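Local coordinates for protein group II chitinase (Ostrinia furnacalis, PDB 6JAV) that probably hydrolyses chitin as an endochitinase, this chain being its first family 18 catalytic domain, caught here with a piperidine-thienopyridine inhibitor, at residues A44-D49 with G91-K96; N87-D92 with D126-K131. One frame throughout, in Å; residues are numbered along the deposited sequence. Where two conformers were deposited one is given.

Contact 1: residues A44-D49 with G91-K96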
loop_
_atom_site.group_PDB
_atom_site.type_symbol
_atom_site.label_atom_id
_atom_site.label_comp_id
_atom_site.label_asym_id
_atom_site.label_seq_id
_atom_site.Cartn_x
_atom_site.Cartn_y
_atom_site.Cartn_z
ATOM N N ALA A 44 -5.318 2.855 12.597
ATOM C CA ALA A 44 -5.352 2.680 14.045
ATOM C C ALA A 44 -4.029 2.053 14.489
ATOM O O ALA A 44 -3.270 1.509 13.678
ATOM C CB ALA A 44 -6.522 1.780 14.437
ATOM N N VAL A 45 -3.729 2.159 15.780
ATOM C CA VAL A 45 -2.432 1.718 16.297
ATOM C C VAL A 45 -2.647 0.800 17.496
ATOM O O VAL A 45 -3.734 0.736 18.070
ATOM C CB VAL A 45 -1.505 2.895 16.655
ATOM C CG1 VAL A 45 -1.171 3.684 15.398
ATOM C CG2 VAL A 45 -2.160 3.790 17.708
ATOM N N LEU A 46 -1.566 0.117 17.900
ATOM C CA LEU A 46 -1.611 -0.759 19.069
ATOM C C LEU A 46 -1.226 0.042 20.306
ATOM O O LEU A 46 -0.102 0.531 20.405
ATOM C CB LEU A 46 -0.662 -1.949 18.881
ATOM C CG LEU A 46 -0.837 -3.060 19.927
ATOM C CD1 LEU A 46 -2.235 -3.682 19.847
ATOM C CD2 LEU A 46 0.271 -4.119 19.742
ATOM N N GLY A 47 -2.161 0.178 21.240
ATOM C CA GLY A 47 -1.891 0.925 22.454
ATOM C C GLY A 47 -0.970 0.180 23.401
ATOM O O GLY A 47 -0.679 -1.012 23.247
ATOM N N ASN A 48 -0.514 0.911 24.425
ATOM C CA ASN A 48 0.394 0.339 25.419
ATOM C C ASN A 48 -0.270 -0.729 26.278
ATOM O O ASN A 48 0.436 -1.531 26.899
ATOM C CB ASN A 48 0.956 1.437 26.328
ATOM C CG ASN A 48 1.952 2.318 25.612
ATOM O OD1 ASN A 48 1.702 3.500 25.384
ATOM N ND2 ASN A 48 3.087 1.739 25.233
ATOM N N ASP A 49 -1.593 -0.757 26.322
ATOM C CA ASP A 49 -2.355 -1.788 27.003
ATOM C C ASP A 49 -2.642 -2.995 26.110
ATOM O O ASP A 49 -3.408 -3.879 26.515
ATOM C CB ASP A 49 -3.667 -1.201 27.516
ATOM C CG ASP A 49 -4.501 -0.558 26.413
ATOM O OD1 ASP A 49 -4.092 -0.570 25.219
ATOM O OD2 ASP A 49 -5.583 -0.032 26.745
ATOM N N GLY A 91 8.814 -0.999 16.757
ATOM C CA GLY A 91 9.383 -1.782 17.852
ATOM C C GLY A 91 8.929 -3.229 18.002
ATOM O O GLY A 91 8.573 -3.902 17.025
ATOM N N ASP A 92 8.946 -3.712 19.236
ATOM C CA ASP A 92 8.547 -5.087 19.524
ATOM C C ASP A 92 7.080 -5.256 19.911
ATOM O O ASP A 92 6.682 -6.384 20.215
ATOM C CB ASP A 92 9.431 -5.694 20.629
ATOM C CG ASP A 92 9.170 -5.090 22.015
ATOM O OD1 ASP A 92 8.296 -4.212 22.181
ATOM O OD2 ASP A 92 9.873 -5.511 22.959
ATOM N N LYS A 93 6.239 -4.218 19.881
ATOM C CA LYS A 93 4.931 -4.371 20.528
ATOM C C LYS A 93 4.016 -5.375 19.818
ATOM O O LYS A 93 3.258 -6.091 20.492
ATOM C CB LYS A 93 4.231 -3.033 20.758
ATOM C CG LYS A 93 3.811 -2.317 19.499
ATOM C CD LYS A 93 3.127 -1.011 19.883
ATOM C CE LYS A 93 2.886 -0.185 18.638
ATOM N NZ LYS A 93 2.203 1.135 18.997
ATOM N N TYR A 94 4.053 -5.456 18.480
ATOM C CA TYR A 94 3.216 -6.461 17.806
ATOM C C TYR A 94 3.739 -7.867 18.059
ATOM O O TYR A 94 2.943 -8.818 18.215
ATOM C CB TYR A 94 3.129 -6.176 16.301
ATOM C CG TYR A 94 2.230 -5.005 15.985
ATOM C CD1 TYR A 94 0.872 -5.188 15.830
ATOM C CD2 TYR A 94 2.754 -3.709 15.872
ATOM C CE1 TYR A 94 0.027 -4.098 15.557
ATOM C CE2 TYR A 94 1.925 -2.613 15.601
ATOM C CZ TYR A 94 0.570 -2.834 15.446
ATOM O OH TYR A 94 -0.305 -1.794 15.188
ATOM N N SER A 95 5.067 -8.019 18.083
ATOM C CA SER A 95 5.656 -9.309 18.430
ATOM C C SER A 95 5.254 -9.730 19.843
ATOM O O SER A 95 4.880 -10.889 20.064
ATOM C CB SER A 95 7.171 -9.234 18.262
ATOM O OG SER A 95 7.784 -10.469 18.596
ATOM N N LYS A 96 5.290 -8.795 20.805
ATOM C CA LYS A 96 4.877 -9.135 22.161
ATOM C C LYS A 96 3.422 -9.576 22.185
ATOM O O LYS A 96 3.063 -10.532 22.884
ATOM C CB LYS A 96 5.096 -7.947 23.096
ATOM C CG LYS A 96 6.564 -7.616 23.336
ATOM C CD LYS A 96 7.246 -8.643 24.212
ATOM C CE LYS A 96 8.534 -8.062 24.788
ATOM N NZ LYS A 96 9.305 -9.068 25.567
#
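The polar part of this contact is the grip of Lys93 on the backbone of Leu46. Lys93 NZ donates to Leu46 O over 2.8 Å, meeting a lone pair in the plane of the carbonyl with a C=O...N angle of 144°. The first torsion of Lys93 (chi1 67°) tucks CG between its own N and carbonyl carbon; beyond that the chain runs out fully extended, so the ammonium group spans the whole gap from helix to strand. The same nitrogen forms a salt bridge with Asp88, which probably steadies its charge. Asp88 also takes the phenol of Tyr94 and the amide of Leu46, so the 3.5 Å between Tyr94 OH and Leu46 N is that of two groups sharing one carboxylate.

The apolar part belongs to Leu46. With CG swung opposite its backbone N (chi1 -169°), the side chain lies over the Tyr94 ring with the Lys93 stem alongside it. CD2 sits over one face of the Tyr94 ring, 4.2 Å from the centroid and toward the rim, a CH-pi contact. Farther along the ring, Leu46 CB touches Tyr94 CZ at 3.8 Å. CD2 also lies 3.7 Å from Lys93 O, on the first turn of the helix, while Lys93 CD passes 4.0 Å from Leu46 CB. The aliphatic stem of the lysine thus flanks the leucine on its way to the carbonyl. Trp127 stacks on Tyr94 from the ring face opposite Leu46, leaving the tyrosine held between the two.

What meets here is the end of strand 38-46 and the start of helix 93-98, the helix that follows the neighbouring parallel strand 78-84. Such a junction, at the C-terminal ends of the strands, belongs to the TIM barrel of family 18 glycoside hydrolases.

Contact 2: residues N87-D92 with D126-K131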
loop_
_atom_site.group_PDB
_atom_site.type_symbol
_atom_site.label_atom_id
_atom_site.label_comp_id
_atom_site.label_asym_id
_atom_site.label_seq_id
_atom_site.Cartn_x
_atom_site.Cartn_y
_atom_site.Cartn_z
ATOM N N ASN A 87 5.169 3.213 10.620
ATOM C CA ASN A 87 5.634 3.872 11.842
ATOM C C ASN A 87 5.269 3.080 13.094
ATOM O O ASN A 87 6.101 2.935 14.001
ATOM C CB ASN A 87 5.116 5.308 11.934
ATOM C CG ASN A 87 5.773 6.229 10.931
ATOM O OD1 ASN A 87 6.856 5.947 10.429
ATOM N ND2 ASN A 87 5.111 7.335 10.628
ATOM N N ASP A 88 4.051 2.508 13.141
ATOM C CA ASP A 88 3.644 1.744 14.319
ATOM C C ASP A 88 4.370 0.416 14.437
ATOM O O ASP A 88 4.321 -0.207 15.509
ATOM C CB ASP A 88 2.136 1.498 14.316
ATOM C CG ASP A 88 1.564 1.417 15.737
ATOM O OD1 ASP A 88 1.955 2.261 16.583
ATOM O OD2 ASP A 88 0.742 0.517 16.013
ATOM N N SER A 89 5.080 -0.000 13.396
ATOM C CA SER A 89 5.772 -1.288 13.380
ATOM C C SER A 89 7.231 -1.192 13.816
ATOM O O SER A 89 7.962 -2.186 13.698
ATOM C CB SER A 89 5.683 -1.901 11.976
ATOM O OG SER A 89 4.330 -2.145 11.584
ATOM N N ALA A 90 7.671 -0.029 14.329
ATOM C CA ALA A 90 9.088 0.175 14.635
ATOM C C ALA A 90 9.598 -0.763 15.723
ATOM O O ALA A 90 10.733 -1.252 15.647
ATOM C CB ALA A 90 9.335 1.631 15.030
ATOM N N GLY A 91 8.814 -0.999 16.757
ATOM C CA GLY A 91 9.383 -1.782 17.852
ATOM C C GLY A 91 8.929 -3.229 18.002
ATOM O O GLY A 91 8.573 -3.902 17.025
ATOM N N ASP A 92 8.946 -3.712 19.236
ATOM C CA ASP A 92 8.547 -5.087 19.524
ATOM C C ASP A 92 7.080 -5.256 19.911
ATOM O O ASP A 92 6.682 -6.384 20.215
ATOM C CB ASP A 92 9.431 -5.694 20.629
ATOM C CG ASP A 92 9.170 -5.090 22.015
ATOM O OD1 ASP A 92 8.296 -4.212 22.181
ATOM O OD2 ASP A 92 9.873 -5.511 22.959
ATOM N N ASP A 126 -1.830 -4.532 9.153
ATOM C CA ASP A 126 -0.734 -3.882 8.434
ATOM C C ASP A 126 0.535 -3.856 9.280
ATOM O O ASP A 126 1.226 -2.837 9.362
ATOM C CB ASP A 126 -1.089 -2.444 8.023
ATOM C CG ASP A 126 -2.208 -2.379 7.005
ATOM O OD1 ASP A 126 -3.297 -2.907 7.297
ATOM O OD2 ASP A 126 -2.033 -1.784 5.922
ATOM N N TRP A 127 0.867 -4.979 9.925
ATOM C CA TRP A 127 2.115 -5.072 10.683
ATOM C C TRP A 127 3.257 -5.248 9.680
ATOM O O TRP A 127 3.257 -6.201 8.885
ATOM C CB TRP A 127 2.035 -6.281 11.614
ATOM C CG TRP A 127 3.304 -6.548 12.414
ATOM C CD1 TRP A 127 4.366 -5.713 12.619
ATOM C CD2 TRP A 127 3.578 -7.743 13.143
ATOM N NE1 TRP A 127 5.324 -6.343 13.433
ATOM C CE2 TRP A 127 4.855 -7.594 13.746
ATOM C CE3 TRP A 127 2.878 -8.939 13.323
ATOM C CZ2 TRP A 127 5.432 -8.606 14.529
ATOM C CZ3 TRP A 127 3.438 -9.929 14.115
ATOM C CH2 TRP A 127 4.708 -9.760 14.697
ATOM N N GLU A 128 4.243 -4.343 9.712
ATOM C CA GLU A 128 5.366 -4.363 8.755
ATOM C C GLU A 128 6.667 -4.653 9.513
ATOM O O GLU A 128 7.387 -3.729 9.885
ATOM C CB GLU A 128 5.421 -3.018 7.981
ATOM C CG GLU A 128 4.097 -2.769 7.226
ATOM C CD GLU A 128 4.093 -1.570 6.294
ATOM O OE1 GLU A 128 5.134 -0.951 6.077
ATOM O OE2 GLU A 128 3.004 -1.282 5.737
ATOM N N TYR A 129 6.996 -5.929 9.755
ATOM C CA TYR A 129 6.350 -7.163 9.293
ATOM C C TYR A 129 6.600 -8.196 10.394
ATOM O O TYR A 129 7.529 -8.022 11.191
ATOM C CB TYR A 129 7.029 -7.681 8.004
ATOM C CG TYR A 129 6.840 -6.735 6.848
ATOM C CD1 TYR A 129 5.628 -6.702 6.151
ATOM C CD2 TYR A 129 7.823 -5.821 6.522
ATOM C CE1 TYR A 129 5.412 -5.808 5.137
ATOM C CE2 TYR A 129 7.622 -4.907 5.480
ATOM C CZ TYR A 129 6.417 -4.938 4.788
ATOM O OH TYR A 129 6.168 -4.057 3.755
ATOM N N PRO A 130 5.791 -9.254 10.451
ATOM C CA PRO A 130 6.093 -10.355 11.380
ATOM C C PRO A 130 7.519 -10.831 11.136
ATOM O O PRO A 130 7.940 -10.970 9.980
ATOM C CB PRO A 130 5.071 -11.440 10.996
ATOM C CG PRO A 130 3.948 -10.707 10.309
ATOM C CD PRO A 130 4.610 -9.527 9.604
ATOM N N LYS A 131 8.275 -11.029 12.230
ATOM C CA LYS A 131 9.679 -11.467 12.225
ATOM C C LYS A 131 10.620 -10.355 11.762
ATOM O O LYS A 131 11.528 -9.939 12.493
ATOM C CB LYS A 131 9.853 -12.721 11.366
ATOM C CG LYS A 131 10.822 -13.749 11.914
ATOM C CD LYS A 131 12.226 -13.421 11.558
ATOM C CE LYS A 131 13.174 -14.516 12.093
ATOM N NZ LYS A 131 14.503 -13.961 12.406
HETATM O O HOH W 1 7.516 -4.731 14.245
#
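Ser89 leans straight onto the backbone of Glu128. Its CB comes first, 3.3 Å from Glu128 O and in contact with Glu128 N as well. The next step, to OG, is set by chi1 of -61°, which places the hydroxyl beside the serine's own N and in front of the Glu128 amide. There Glu128 N donates to Ser89 OG over 2.9 Å, almost straight at 172°. The hydroxyl also lies near the plane of the Trp127 indole, 3.7 Å from CD1 at the ring edge, and it has a second hydrogen bond, to Gly85 O. Beside the serine, between the two segments and in the plane of the indole, a water links backbone to ring: it accepts from Trp127 NE1 at 2.8 Å and donates to Ser89 O at 2.6 Å and to Gly91 O at 3.1 Å.

A carbonyl can only accept, so the hydroxyl donates to Gly85 O while accepting from the Glu128 amide, tying together two pieces of backbone. That amide's bond holds the Glu128 backbone and the water holds the indole, which probably steadies the segment where the DxxDxDxE signature ends; the Glu128 side chain comes within about 5 Å of the bound inhibitor.

The centres of the two contacts are 8 Å apart, on the same side of the chain's centre, at the C-terminal ends of the strands. Along the chain come 44-49, then 87-92, which overlaps 91-96 at Gly91 and Asp92, and last 126-131, so the loop and helix after strand 78-84 face strand 38-46 in contact 1 and the loop after strand 122-126 in contact 2. These three strands are parallel neighbours in the barrel. The contacts also touch directly: Tyr94 CB packs 3.4 Å from Trp127 CE2, and Val45 CB lies 3.3 Å from Asp88 OD2. Contact 1 lies farther from the chain's centre (about 20 Å against 14 Å, centre to centre), contact 2 nearer the inhibitor.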